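Local coordinates for protein cystathionine gamma-synthase (Xanthomonas oryzae pv. oryzae, PDB 6LD8) that probably uses pyridoxal 5'-phosphate to make cystathionine on the trans-sulfuration pathway, and may also cleave it as a lyase, at residues P37-S42 / S60-R65; L105-D110 / F128-A133; D271-L276 / E381-D386. The protein carries 1 engineered substitution. One frame throughout, in Å; residues are numbered along the deposited sequence.

Contact 1 (P37-S42 / S60-R65). With CYS (cysteine), chain L.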
ATOM      1  N   PRO A  37     -12.776  -1.885   0.788  1.00 27.94           N
ATOM      2  CA  PRO A  37     -11.799  -0.945   1.355  1.00 31.62           C
ATOM      3  C   PRO A  37     -10.777  -1.598   2.300  1.00 29.87           C
ATOM      4  O   PRO A  37     -11.114  -2.558   2.987  1.00 34.43           O
ATOM      5  CB  PRO A  37     -12.689   0.049   2.116  1.00 33.17           C
ATOM      6  CG  PRO A  37     -13.984   0.013   1.312  1.00 37.61           C
ATOM      7  CD  PRO A  37     -14.161  -1.478   1.058  1.00 33.43           C
ATOM      8  N   ILE A  38      -9.534  -1.110   2.280  1.00 24.02           N
ATOM      9  CA  ILE A  38      -8.460  -1.521   3.223  1.00 21.87           C
ATOM     10  C   ILE A  38      -8.660  -0.778   4.564  1.00 25.00           C
ATOM     11  O   ILE A  38      -8.477   0.456   4.639  1.00 23.96           O
ATOM     12  CB  ILE A  38      -7.083  -1.278   2.615  1.00 21.68           C
ATOM     13  CG1 ILE A  38      -7.015  -1.704   1.147  1.00 22.46           C
ATOM     14  CG2 ILE A  38      -6.025  -1.986   3.415  1.00 20.13           C
ATOM     15  CD1 ILE A  38      -5.606  -1.601   0.536  1.00 23.63           C
ATOM     16  N   VAL A  39      -9.078  -1.496   5.611  1.00 22.66           N
ATOM     17  CA  VAL A  39      -9.153  -0.958   7.003  1.00 21.23           C
ATOM     18  C   VAL A  39      -7.811  -1.180   7.708  1.00 20.46           C
ATOM     19  O   VAL A  39      -7.584  -2.236   8.359  1.00 21.94           O
ATOM     20  CB  VAL A  39     -10.339  -1.597   7.716  1.00 21.73           C
ATOM     21  CG1 VAL A  39     -10.606  -0.962   9.059  1.00 24.42           C
ATOM     22  CG2 VAL A  39     -11.568  -1.492   6.834  1.00 22.96           C
ATOM     23  N   LEU A  40      -6.898  -0.237   7.519  1.00 21.67           N
ATOM     24  CA  LEU A  40      -5.593  -0.236   8.214  1.00 23.03           C
ATOM     25  C   LEU A  40      -5.790   0.105   9.707  1.00 24.68           C
ATOM     26  O   LEU A  40      -4.930  -0.352  10.488  1.00 27.25           O
ATOM     27  CB  LEU A  40      -4.646   0.774   7.560  1.00 22.99           C
ATOM     28  CG  LEU A  40      -4.172   0.485   6.137  1.00 25.59           C
ATOM     29  CD1 LEU A  40      -3.065   1.462   5.729  1.00 27.92           C
ATOM     30  CD2 LEU A  40      -3.695  -0.950   5.956  1.00 26.06           C
ATOM     31  N   SER A  41      -6.858   0.837  10.087  1.00 21.92           N
ATOM     32  CA  SER A  41      -7.032   1.421  11.438  1.00 23.95           C
ATOM     33  C   SER A  41      -6.615   0.439  12.548  1.00 22.48           C
ATOM     34  O   SER A  41      -7.161  -0.686  12.623  1.00 20.92           O
ATOM     35  CB  SER A  41      -8.419   1.936  11.682  1.00 23.20           C
ATOM     36  OG  SER A  41      -8.441   2.835  12.829  1.00 24.86           O
ATOM     37  N   SER A  42      -5.765   0.885  13.468  1.00 21.55           N
ATOM     38  CA  SER A  42      -5.407   0.084  14.677  1.00 23.21           C
ATOM     39  C   SER A  42      -6.646  -0.053  15.576  1.00 20.65           C
ATOM     40  O   SER A  42      -6.870  -1.138  16.139  1.00 19.88           O
ATOM     41  CB  SER A  42      -4.214   0.662  15.389  1.00 22.73           C
ATOM     42  OG  SER A  42      -4.560   1.955  15.872  1.00 31.52           O
ATOM     43  N   SER A  60      -7.083  -7.953  17.741  1.00 23.73           N
ATOM     44  CA  SER A  60      -8.159  -8.885  18.158  1.00 28.08           C
ATOM     45  C   SER A  60      -9.013  -9.278  16.945  1.00 30.49           C
ATOM     46  O   SER A  60      -9.417 -10.456  16.837  1.00 32.28           O
ATOM     47  CB  SER A  60      -9.052  -8.247  19.208  1.00 30.66           C
ATOM     48  OG  SER A  60      -8.259  -7.643  20.229  1.00 36.84           O
ATOM     49  N   GLY A  61      -9.313  -8.299  16.101  1.00 25.37           N
ATOM     50  CA  GLY A  61     -10.316  -8.393  15.030  1.00 26.42           C
ATOM     51  C   GLY A  61     -10.178  -7.226  14.074  1.00 27.82           C
ATOM     52  O   GLY A  61     -10.078  -6.067  14.573  1.00 29.14           O
ATOM     53  N   ASN A  62     -10.143  -7.511  12.761  1.00 25.50           N
ATOM     54  CA  ASN A  62     -10.100  -6.484  11.684  1.00 22.94           C
ATOM     55  C   ASN A  62     -10.951  -6.967  10.517  1.00 24.39           C
ATOM     56  O   ASN A  62     -10.862  -8.120  10.120  1.00 22.83           O
ATOM     57  CB  ASN A  62      -8.655  -6.163  11.343  1.00 21.86           C
ATOM     58  CG  ASN A  62      -8.553  -5.178  10.217  1.00 22.86           C
ATOM     59  OD1 ASN A  62      -8.793  -5.624   9.090  1.00 21.28           O
ATOM     60  ND2 ASN A  62      -8.222  -3.899  10.514  1.00 18.17           N
ATOM     61  N   PRO A  63     -11.834  -6.107   9.979  1.00 22.69           N
ATOM     62  CA  PRO A  63     -12.750  -6.487   8.921  1.00 24.73           C
ATOM     63  C   PRO A  63     -12.071  -6.915   7.615  1.00 25.16           C
ATOM     64  O   PRO A  63     -12.555  -7.841   7.018  1.00 25.80           O
ATOM     65  CB  PRO A  63     -13.632  -5.261   8.659  1.00 24.66           C
ATOM     66  CG  PRO A  63     -12.982  -4.143   9.397  1.00 25.04           C
ATOM     67  CD  PRO A  63     -12.078  -4.747  10.447  1.00 23.97           C
ATOM     68  N   THR A  64     -10.957  -6.303   7.234  1.00 23.81           N
ATOM     69  CA  THR A  64     -10.240  -6.703   6.005  1.00 21.76           C
ATOM     70  C   THR A  64      -9.641  -8.100   6.240  1.00 23.73           C
ATOM     71  O   THR A  64      -9.782  -8.989   5.383  1.00 22.37           O
ATOM     72  CB  THR A  64      -9.191  -5.641   5.673  1.00 20.63           C
ATOM     73  OG1 THR A  64      -9.875  -4.390   5.549  1.00 19.36           O
ATOM     74  CG2 THR A  64      -8.406  -6.000   4.437  1.00 19.87           C
ATOM     75  N   ARG A  65      -9.044  -8.306   7.401  1.00 20.58           N
ATOM     76  CA  ARG A  65      -8.457  -9.615   7.734  1.00 24.52           C
ATOM     77  C   ARG A  65      -9.590 -10.679   7.763  1.00 23.18           C
ATOM     78  O   ARG A  65      -9.395 -11.803   7.272  1.00 20.87           O
ATOM     79  CB  ARG A  65      -7.652  -9.519   9.030  1.00 22.82           C
ATOM     80  CG  ARG A  65      -6.740 -10.711   9.258  1.00 24.37           C
ATOM     81  CD  ARG A  65      -5.629 -10.422  10.271  1.00 25.45           C
ATOM     82  NE  ARG A  65      -6.305 -10.379  11.530  1.00 26.44           N
ATOM     83  CZ  ARG A  65      -6.208  -9.430  12.458  1.00 27.06           C
ATOM     84  NH1 ARG A  65      -5.335  -8.429  12.390  1.00 23.36           N
ATOM     85  NH2 ARG A  65      -7.006  -9.545  13.501  1.00 30.13           N
TER
HETATM   86  N   CYS L 502      -9.442  -5.212  23.204  1.00 52.19           N
HETATM   87  CA  CYS L 502      -8.015  -5.403  22.834  1.00 52.64           C
HETATM   88  C   CYS L 502      -7.491  -6.697  23.481  1.00 51.40           C
HETATM   89  O   CYS L 502      -8.274  -7.547  23.922  1.00 51.67           O
HETATM   90  CB  CYS L 502      -7.177  -4.152  23.143  1.00 61.60           C
HETATM   91  SG  CYS L 502      -6.898  -3.740  24.895  1.00 67.13           S
HETATM   92  OXT CYS L 502      -6.300  -6.987  23.588  1.00 42.29           O
HETATM   93  O   HOH W   1     -11.999  -4.647   3.986  1.00 32.51           O

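Contact 2 (L105-D110 / F128-A133)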
ATOM      1  N   LEU A 105       2.614 -34.742  20.794  1.00 32.45           N
ATOM      2  CA  LEU A 105       2.276 -34.335  19.424  1.00 32.49           C
ATOM      3  C   LEU A 105       2.937 -35.356  18.509  1.00 30.78           C
ATOM      4  O   LEU A 105       4.193 -35.612  18.706  1.00 27.35           O
ATOM      5  CB  LEU A 105       2.876 -32.952  19.175  1.00 32.55           C
ATOM      6  CG  LEU A 105       2.909 -32.546  17.703  1.00 29.47           C
ATOM      7  CD1 LEU A 105       1.493 -32.387  17.216  1.00 29.72           C
ATOM      8  CD2 LEU A 105       3.716 -31.271  17.503  1.00 30.51           C
ATOM      9  N   VAL A 106       2.164 -35.869  17.552  1.00 28.32           N
ATOM     10  CA  VAL A 106       2.733 -36.710  16.456  1.00 29.51           C
ATOM     11  C   VAL A 106       2.939 -35.830  15.230  1.00 24.35           C
ATOM     12  O   VAL A 106       1.971 -35.210  14.809  1.00 23.46           O
ATOM     13  CB  VAL A 106       1.803 -37.888  16.129  1.00 27.91           C
ATOM     14  CG1 VAL A 106       2.356 -38.692  14.981  1.00 28.03           C
ATOM     15  CG2 VAL A 106       1.614 -38.757  17.345  1.00 34.18           C
ATOM     16  N   VAL A 107       4.124 -35.845  14.639  1.00 28.15           N
ATOM     17  CA  VAL A 107       4.381 -35.094  13.376  1.00 29.02           C
ATOM     18  C   VAL A 107       4.972 -36.033  12.329  1.00 31.70           C
ATOM     19  O   VAL A 107       5.539 -37.081  12.659  1.00 27.57           O
ATOM     20  CB  VAL A 107       5.295 -33.872  13.585  1.00 28.78           C
ATOM     21  CG1 VAL A 107       4.791 -32.990  14.725  1.00 29.88           C
ATOM     22  CG2 VAL A 107       6.725 -34.273  13.794  1.00 29.44           C
ATOM     23  N   PRO A 108       4.840 -35.666  11.031  1.00 31.26           N
ATOM     24  CA  PRO A 108       5.446 -36.434   9.957  1.00 31.45           C
ATOM     25  C   PRO A 108       6.962 -36.303   9.997  1.00 29.41           C
ATOM     26  O   PRO A 108       7.412 -35.256  10.264  1.00 38.05           O
ATOM     27  CB  PRO A 108       4.876 -35.782   8.682  1.00 33.98           C
ATOM     28  CG  PRO A 108       3.593 -35.079   9.135  1.00 31.61           C
ATOM     29  CD  PRO A 108       3.976 -34.582  10.514  1.00 31.09           C
ATOM     30  N   HIS A 109       7.678 -37.347   9.601  1.00 28.90           N
ATOM     31  CA  HIS A 109       9.153 -37.363   9.446  1.00 29.05           C
ATOM     32  C   HIS A 109       9.562 -36.425   8.315  1.00 29.97           C
ATOM     33  O   HIS A 109      10.714 -36.009   8.262  1.00 33.57           O
ATOM     34  CB  HIS A 109       9.641 -38.813   9.210  1.00 31.67           C
ATOM     35  CG  HIS A 109       9.268 -39.403   7.878  1.00 34.82           C
ATOM     36  ND1 HIS A 109       7.983 -39.340   7.359  1.00 38.29           N
ATOM     37  CD2 HIS A 109      10.006 -40.083   6.961  1.00 35.72           C
ATOM     38  CE1 HIS A 109       7.964 -39.915   6.166  1.00 40.31           C
ATOM     39  NE2 HIS A 109       9.201 -40.373   5.904  1.00 35.75           N
ATOM     40  N   ASP A 110       8.696 -36.211   7.338  1.00 32.96           N
ATOM     41  CA  ASP A 110       9.125 -35.533   6.087  1.00 35.80           C
ATOM     42  C   ASP A 110       8.447 -34.150   5.958  1.00 34.29           C
ATOM     43  O   ASP A 110       8.315 -33.670   4.812  1.00 36.60           O
ATOM     44  CB  ASP A 110       8.841 -36.448   4.889  1.00 30.26           C
ATOM     45  CG  ASP A 110       7.390 -36.786   4.588  1.00 28.66           C
ATOM     46  OD1 ASP A 110       6.482 -36.574   5.449  1.00 29.06           O
ATOM     47  OD2 ASP A 110       7.164 -37.322   3.462  1.00 35.19           O
ATOM     48  N   PHE A 128       5.792 -29.838  25.074  1.00 31.65           N
ATOM     49  CA  PHE A 128       5.042 -31.084  24.750  1.00 32.77           C
ATOM     50  C   PHE A 128       6.088 -32.165  24.446  1.00 31.49           C
ATOM     51  O   PHE A 128       7.293 -31.816  24.320  1.00 30.67           O
ATOM     52  CB  PHE A 128       4.015 -30.827  23.624  1.00 31.19           C
ATOM     53  CG  PHE A 128       4.601 -30.118  22.425  1.00 31.47           C
ATOM     54  CD1 PHE A 128       5.479 -30.766  21.573  1.00 32.02           C
ATOM     55  CD2 PHE A 128       4.375 -28.769  22.222  1.00 28.79           C
ATOM     56  CE1 PHE A 128       6.079 -30.090  20.519  1.00 33.91           C
ATOM     57  CE2 PHE A 128       4.986 -28.104  21.179  1.00 25.70           C
ATOM     58  CZ  PHE A 128       5.850 -28.745  20.344  1.00 26.51           C
ATOM     59  N   ALA A 129       5.655 -33.428  24.393  1.00 30.06           N
ATOM     60  CA  ALA A 129       6.515 -34.523  23.894  1.00 33.15           C
ATOM     61  C   ALA A 129       6.227 -34.705  22.406  1.00 27.98           C
ATOM     62  O   ALA A 129       5.043 -34.546  21.962  1.00 28.69           O
ATOM     63  CB  ALA A 129       6.282 -35.802  24.665  1.00 32.18           C
ATOM     64  N   LEU A 130       7.269 -35.050  21.682  1.00 28.04           N
ATOM     65  CA  LEU A 130       7.271 -35.092  20.199  1.00 32.15           C
ATOM     66  C   LEU A 130       7.409 -36.555  19.783  1.00 32.33           C
ATOM     67  O   LEU A 130       8.431 -37.125  20.184  1.00 32.53           O
ATOM     68  CB  LEU A 130       8.508 -34.327  19.710  1.00 33.13           C
ATOM     69  CG  LEU A 130       8.360 -33.443  18.473  1.00 34.87           C
ATOM     70  CD1 LEU A 130       9.639 -33.485  17.653  1.00 34.32           C
ATOM     71  CD2 LEU A 130       7.166 -33.785  17.623  1.00 33.36           C
ATOM     72  N   ILE A 131       6.496 -37.098  18.979  1.00 33.64           N
ATOM     73  CA  ILE A 131       6.777 -38.343  18.196  1.00 38.16           C
ATOM     74  C   ILE A 131       6.845 -38.019  16.702  1.00 36.58           C
ATOM     75  O   ILE A 131       5.892 -37.464  16.183  1.00 34.75           O
ATOM     76  CB  ILE A 131       5.761 -39.452  18.493  1.00 38.66           C
ATOM     77  CG1 ILE A 131       5.819 -39.853  19.965  1.00 36.13           C
ATOM     78  CG2 ILE A 131       6.031 -40.641  17.582  1.00 40.69           C
ATOM     79  CD1 ILE A 131       4.513 -40.377  20.504  1.00 35.42           C
ATOM     80  N   THR A 132       7.975 -38.330  16.070  1.00 43.96           N
ATOM     81  CA  THR A 132       8.234 -38.166  14.618  1.00 46.75           C
ATOM     82  C   THR A 132       8.031 -39.549  13.962  1.00 47.01           C
ATOM     83  O   THR A 132       8.884 -40.391  14.156  1.00 48.98           O
ATOM     84  CB  THR A 132       9.584 -37.456  14.396  1.00 48.87           C
ATOM     85  OG1 THR A 132       9.582 -36.081  14.820  1.00 46.97           O
ATOM     86  CG2 THR A 132       9.980 -37.421  12.938  1.00 53.07           C
ATOM     87  N   ALA A 133       6.904 -39.742  13.260  1.00 43.45           N
ATOM     88  CA  ALA A 133       6.414 -40.978  12.601  1.00 44.09           C
ATOM     89  C   ALA A 133       6.331 -40.835  11.071  1.00 48.47           C
ATOM     90  O   ALA A 133       6.186 -39.683  10.548  1.00 39.13           O
ATOM     91  CB  ALA A 133       5.034 -41.279  13.102  1.00 46.56           C
TER
HETATM   92  O   HOH W   2       5.182 -39.098   7.401  1.00 27.89           O

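Contact 3 (D271-L276 / E381-D386)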
ATOM      1  N   ASP A 271       1.701 -31.129 -15.652  1.00 23.81           N
ATOM      2  CA  ASP A 271       1.458 -32.375 -16.467  1.00 25.85           C
ATOM      3  C   ASP A 271       2.473 -32.472 -17.622  1.00 24.17           C
ATOM      4  O   ASP A 271       3.123 -33.502 -17.763  1.00 26.28           O
ATOM      5  CB  ASP A 271       0.016 -32.465 -16.943  1.00 25.38           C
ATOM      6  CG  ASP A 271      -0.962 -32.636 -15.776  1.00 32.66           C
ATOM      7  OD1 ASP A 271      -0.460 -32.906 -14.633  1.00 30.10           O
ATOM      8  OD2 ASP A 271      -2.249 -32.470 -15.996  1.00 32.34           O
ATOM      9  N   ALA A 272       2.719 -31.390 -18.343  1.00 24.14           N
ATOM     10  CA  ALA A 272       3.670 -31.397 -19.474  1.00 24.40           C
ATOM     11  C   ALA A 272       5.086 -31.626 -18.972  1.00 28.63           C
ATOM     12  O   ALA A 272       5.831 -32.282 -19.702  1.00 32.14           O
ATOM     13  CB  ALA A 272       3.620 -30.108 -20.238  1.00 22.97           C
ATOM     14  N   ILE A 273       5.483 -31.044 -17.833  1.00 28.49           N
ATOM     15  CA  ILE A 273       6.909 -31.111 -17.393  1.00 26.36           C
ATOM     16  C   ILE A 273       7.167 -32.511 -16.824  1.00 26.04           C
ATOM     17  O   ILE A 273       8.237 -33.034 -17.042  1.00 23.07           O
ATOM     18  CB  ILE A 273       7.219 -29.994 -16.388  1.00 27.11           C
ATOM     19  CG1 ILE A 273       7.357 -28.665 -17.120  1.00 27.81           C
ATOM     20  CG2 ILE A 273       8.458 -30.308 -15.563  1.00 24.75           C
ATOM     21  CD1 ILE A 273       7.023 -27.486 -16.268  1.00 28.83           C
ATOM     22  N   ALA A 274       6.195 -33.095 -16.141  1.00 27.40           N
ATOM     23  CA  ALA A 274       6.270 -34.468 -15.586  1.00 33.78           C
ATOM     24  C   ALA A 274       6.521 -35.442 -16.733  1.00 33.98           C
ATOM     25  O   ALA A 274       7.467 -36.215 -16.629  1.00 38.21           O
ATOM     26  CB  ALA A 274       5.015 -34.822 -14.806  1.00 33.21           C
ATOM     27  N   GLU A 275       5.748 -35.315 -17.804  1.00 37.89           N
ATOM     28  CA  GLU A 275       5.888 -36.069 -19.078  1.00 41.51           C
ATOM     29  C   GLU A 275       7.320 -35.913 -19.652  1.00 38.33           C
ATOM     30  O   GLU A 275       7.879 -36.939 -20.056  1.00 37.71           O
ATOM     31  CB  GLU A 275       4.743 -35.610 -20.000  1.00 51.21           C
ATOM     32  CG  GLU A 275       4.701 -36.268 -21.382  1.00 63.30           C
ATOM     33  CD  GLU A 275       4.082 -37.661 -21.434  1.00 74.39           C
ATOM     34  OE1 GLU A 275       4.690 -38.545 -22.094  1.00 79.25           O
ATOM     35  OE2 GLU A 275       2.996 -37.868 -20.817  1.00 69.27           O
ATOM     36  N   LEU A 276       7.927 -34.720 -19.668  1.00 27.98           N
ATOM     37  CA  LEU A 276       9.331 -34.539 -20.124  1.00 29.56           C
ATOM     38  C   LEU A 276      10.307 -35.273 -19.190  1.00 31.71           C
ATOM     39  O   LEU A 276      11.219 -35.929 -19.676  1.00 32.69           O
ATOM     40  CB  LEU A 276       9.652 -33.052 -20.078  1.00 32.16           C
ATOM     41  CG  LEU A 276      10.786 -32.457 -20.910  1.00 38.20           C
ATOM     42  CD1 LEU A 276      11.702 -31.639 -20.005  1.00 40.04           C
ATOM     43  CD2 LEU A 276      11.583 -33.450 -21.752  1.00 37.48           C
ATOM     44  N   GLU A 381       5.405 -24.081 -23.521  1.00 25.29           N
ATOM     45  CA  GLU A 381       6.493 -24.263 -24.531  1.00 25.76           C
ATOM     46  C   GLU A 381       7.816 -23.718 -23.982  1.00 24.31           C
ATOM     47  O   GLU A 381       8.870 -24.346 -24.211  1.00 25.08           O
ATOM     48  CB  GLU A 381       6.154 -23.658 -25.901  1.00 26.83           C
ATOM     49  CG  GLU A 381       6.054 -22.132 -25.949  1.00 29.32           C
ATOM     50  CD  GLU A 381       5.448 -21.592 -27.244  1.00 27.54           C
ATOM     51  OE1 GLU A 381       4.219 -21.440 -27.279  1.00 26.43           O
ATOM     52  OE2 GLU A 381       6.222 -21.344 -28.214  1.00 26.57           O
ATOM     53  N   ASP A 382       7.787 -22.592 -23.268  1.00 26.27           N
ATOM     54  CA  ASP A 382       9.015 -21.914 -22.745  1.00 23.34           C
ATOM     55  C   ASP A 382       9.617 -22.729 -21.578  1.00 21.92           C
ATOM     56  O   ASP A 382      10.816 -22.960 -21.540  1.00 19.89           O
ATOM     57  CB  ASP A 382       8.689 -20.478 -22.338  1.00 25.89           C
ATOM     58  CG  ASP A 382       8.479 -19.499 -23.476  1.00 27.39           C
ATOM     59  OD1 ASP A 382       9.120 -19.679 -24.534  1.00 29.28           O
ATOM     60  OD2 ASP A 382       7.753 -18.481 -23.240  1.00 29.36           O
ATOM     61  N   LEU A 383       8.804 -23.158 -20.626  1.00 21.33           N
ATOM     62  CA  LEU A 383       9.294 -23.948 -19.489  1.00 21.03           C
ATOM     63  C   LEU A 383       9.976 -25.199 -20.030  1.00 24.52           C
ATOM     64  O   LEU A 383      11.067 -25.505 -19.554  1.00 25.16           O
ATOM     65  CB  LEU A 383       8.135 -24.223 -18.533  1.00 20.82           C
ATOM     66  CG  LEU A 383       7.500 -22.962 -17.933  1.00 21.93           C
ATOM     67  CD1 LEU A 383       6.536 -23.280 -16.808  1.00 22.34           C
ATOM     68  CD2 LEU A 383       8.557 -22.004 -17.395  1.00 22.62           C
ATOM     69  N   LEU A 384       9.447 -25.826 -21.077  1.00 29.27           N
ATOM     70  CA  LEU A 384      10.012 -27.112 -21.610  1.00 26.51           C
ATOM     71  C   LEU A 384      11.325 -26.852 -22.341  1.00 27.19           C
ATOM     72  O   LEU A 384      12.251 -27.642 -22.122  1.00 25.25           O
ATOM     73  CB  LEU A 384       9.021 -27.803 -22.544  1.00 27.11           C
ATOM     74  CG  LEU A 384       7.746 -28.309 -21.879  1.00 29.75           C
ATOM     75  CD1 LEU A 384       6.749 -28.771 -22.928  1.00 31.76           C
ATOM     76  CD2 LEU A 384       8.071 -29.454 -20.923  1.00 31.48           C
ATOM     77  N   ILE A 385      11.413 -25.796 -23.153  1.00 28.57           N
ATOM     78  CA  ILE A 385      12.705 -25.365 -23.772  1.00 32.01           C
ATOM     79  C   ILE A 385      13.774 -25.176 -22.679  1.00 32.41           C
ATOM     80  O   ILE A 385      14.909 -25.750 -22.811  1.00 34.10           O
ATOM     81  CB  ILE A 385      12.512 -24.104 -24.645  1.00 34.02           C
ATOM     82  CG1 ILE A 385      11.729 -24.461 -25.920  1.00 36.54           C
ATOM     83  CG2 ILE A 385      13.845 -23.435 -24.991  1.00 31.90           C
ATOM     84  CD1 ILE A 385      11.053 -23.282 -26.641  1.00 37.81           C
ATOM     85  N   ASP A 386      13.448 -24.430 -21.619  1.00 32.14           N
ATOM     86  CA  ASP A 386      14.404 -24.101 -20.524  1.00 28.83           C
ATOM     87  C   ASP A 386      14.876 -25.404 -19.885  1.00 28.25           C
ATOM     88  O   ASP A 386      16.072 -25.564 -19.737  1.00 27.72           O
ATOM     89  CB  ASP A 386      13.759 -23.163 -19.507  1.00 33.23           C
ATOM     90  CG  ASP A 386      14.671 -22.303 -18.643  1.00 33.38           C
ATOM     91  OD1 ASP A 386      15.808 -21.998 -19.074  1.00 31.60           O
ATOM     92  OD2 ASP A 386      14.206 -21.905 -17.534  1.00 36.20           O
TER

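Contact 1 (P37-S42 / S60-R65)
An N-cap opens helix 63-76, and its capping residue, N62, also reaches across to V39, so one side chain both starts a helix and holds a loop. The two ends of its amide divide the work. N62 OD1 accepts from the backbone N of R65 at 3.2 Å, on a lone pair in the carbonyl plane, and takes a weak bond from T64 N as well. N62 ND2 donates to V39 O at 2.8 Å, nearly in the amide plane, and also bonds T58 OG1, which fixes the rotation of the group. Because CG stands anti to the backbone N (chi1 177°), the amide comes back alongside the V39 carbonyl. The other end of V39 is gripped too: V39 N donates to T64 OG1 at 3.0 Å in an almost straight bond (168°). This buried junction lies at a subunit interface, where I38 packs on L40 of the second subunit and S41 OG, bonded to N43 O in its own chain, also bonds T35 N of that subunit. A water links P37 O to T64 OG1. Between the two bonds that grip its backbone, V39 packs crosswise on P63, with V39 CG2 3.9 Å from P63 CG.

Contact 2 (L105-D110 / F128-A133)
V107 and L130 meet at about a right angle on one face of a parallel strand pair, V107 CG1 3.8 Å from L130 CD2. V107 CG2 sits in the crowded position between its backbone N and carbonyl carbon, which brings it within 3.5 Å of T132 OG1. On this same face L105 lies beside F128, both side chains pointing the same way, with L105 CD2 4.0 Å from F128 CE1. Helix 113-124 covers this face, with F119 against V107 and L122 against F128; it is the crossover of a beta-alpha-beta unit. The other face carries V106 and I131, over which A144 of helix 138-146 packs, and V106 CG1 comes 4.2 Å from A133 CB. The strands join through a parallel ladder in which L105 and V107 each donate and accept, from L105 N to A129 O (2.7 Å) through to A133 N and V107 O (3.1 Å). Beyond it H109 N donates to A133 O at 2.9 Å from above the carbonyl plane, in a bent bond (135°). Mostly apolar side chains line both faces, though T132 is exposed, and the ladder pairs the inward-facing N-H and C=O groups; strand 129-133 is thus held by backbone bonds along one side and by apolar contacts with both helices.

Contact 3 (D271-L276 / E381-D386)
Segments 271-276 and 381-386, parts of helices 259-277 and 380-396, run in roughly the same direction, their axes crossing at -26° and approaching to 10.1 Å, with the CA atoms of I273 and L384 the nearest across the pair. No hydrogen bond passes between them, and the interface is almost wholly aliphatic. L384 does most of the touching. Its CG lies anti to the carbonyl carbon (chi1 -66°), which carries the isobutyl group over to the partner helix, where CD2 enters among A272, I273 and L276. L384 CD2 lies 3.9 Å from I273 CG1 and 4.0 Å from L276 CB. It also comes within 3.8 Å, L384 CD2 to A272 O, of a carbonyl already bonded to L276 N. The other branch, L384 CD1, is 4.3 Å from A272 CB. L276 and L384 slide past each other in opposite directions, whereas I273 crosses L383 and L384 at a slant, I273 CD1 reaching L383 CB at 4.1 Å. Further along the second helix, L387 and L391 continue the apolar seam against L276. I273 also packs on M311 of strand 310-315. Beyond the pair, D382 OD2 bonds T18 OG1 and T15 N of the fourth subunit. A pair of side-by-side helices, the first packing on a mixed sheet through I273, is consistent with the C-terminal domain of fold-type I pyridoxal phosphate enzymes, the broad class to which the trans-sulfuration family belongs.

How the contacts relate
Read from the N terminus, the three contacts follow one another in series, with none nested or crossing. Contact 1 closes a short loop of 17 residues without helix or strand, tying an N-terminal loop to the start of helix 63-76 at the subunit interface. Contact 2 closes a loop of the same length around helix 113-124 and sets the edge strand of the seven-stranded sheet. Contact 3 closes far the longest loop, 104 residues, bringing together helix 259-277, which packs on the five-stranded sheet, and the C-terminal helix 380-396. Their centres stand about 36 to 42 Å apart and no two touch, so local and distant closures each secure a separate region of the chain.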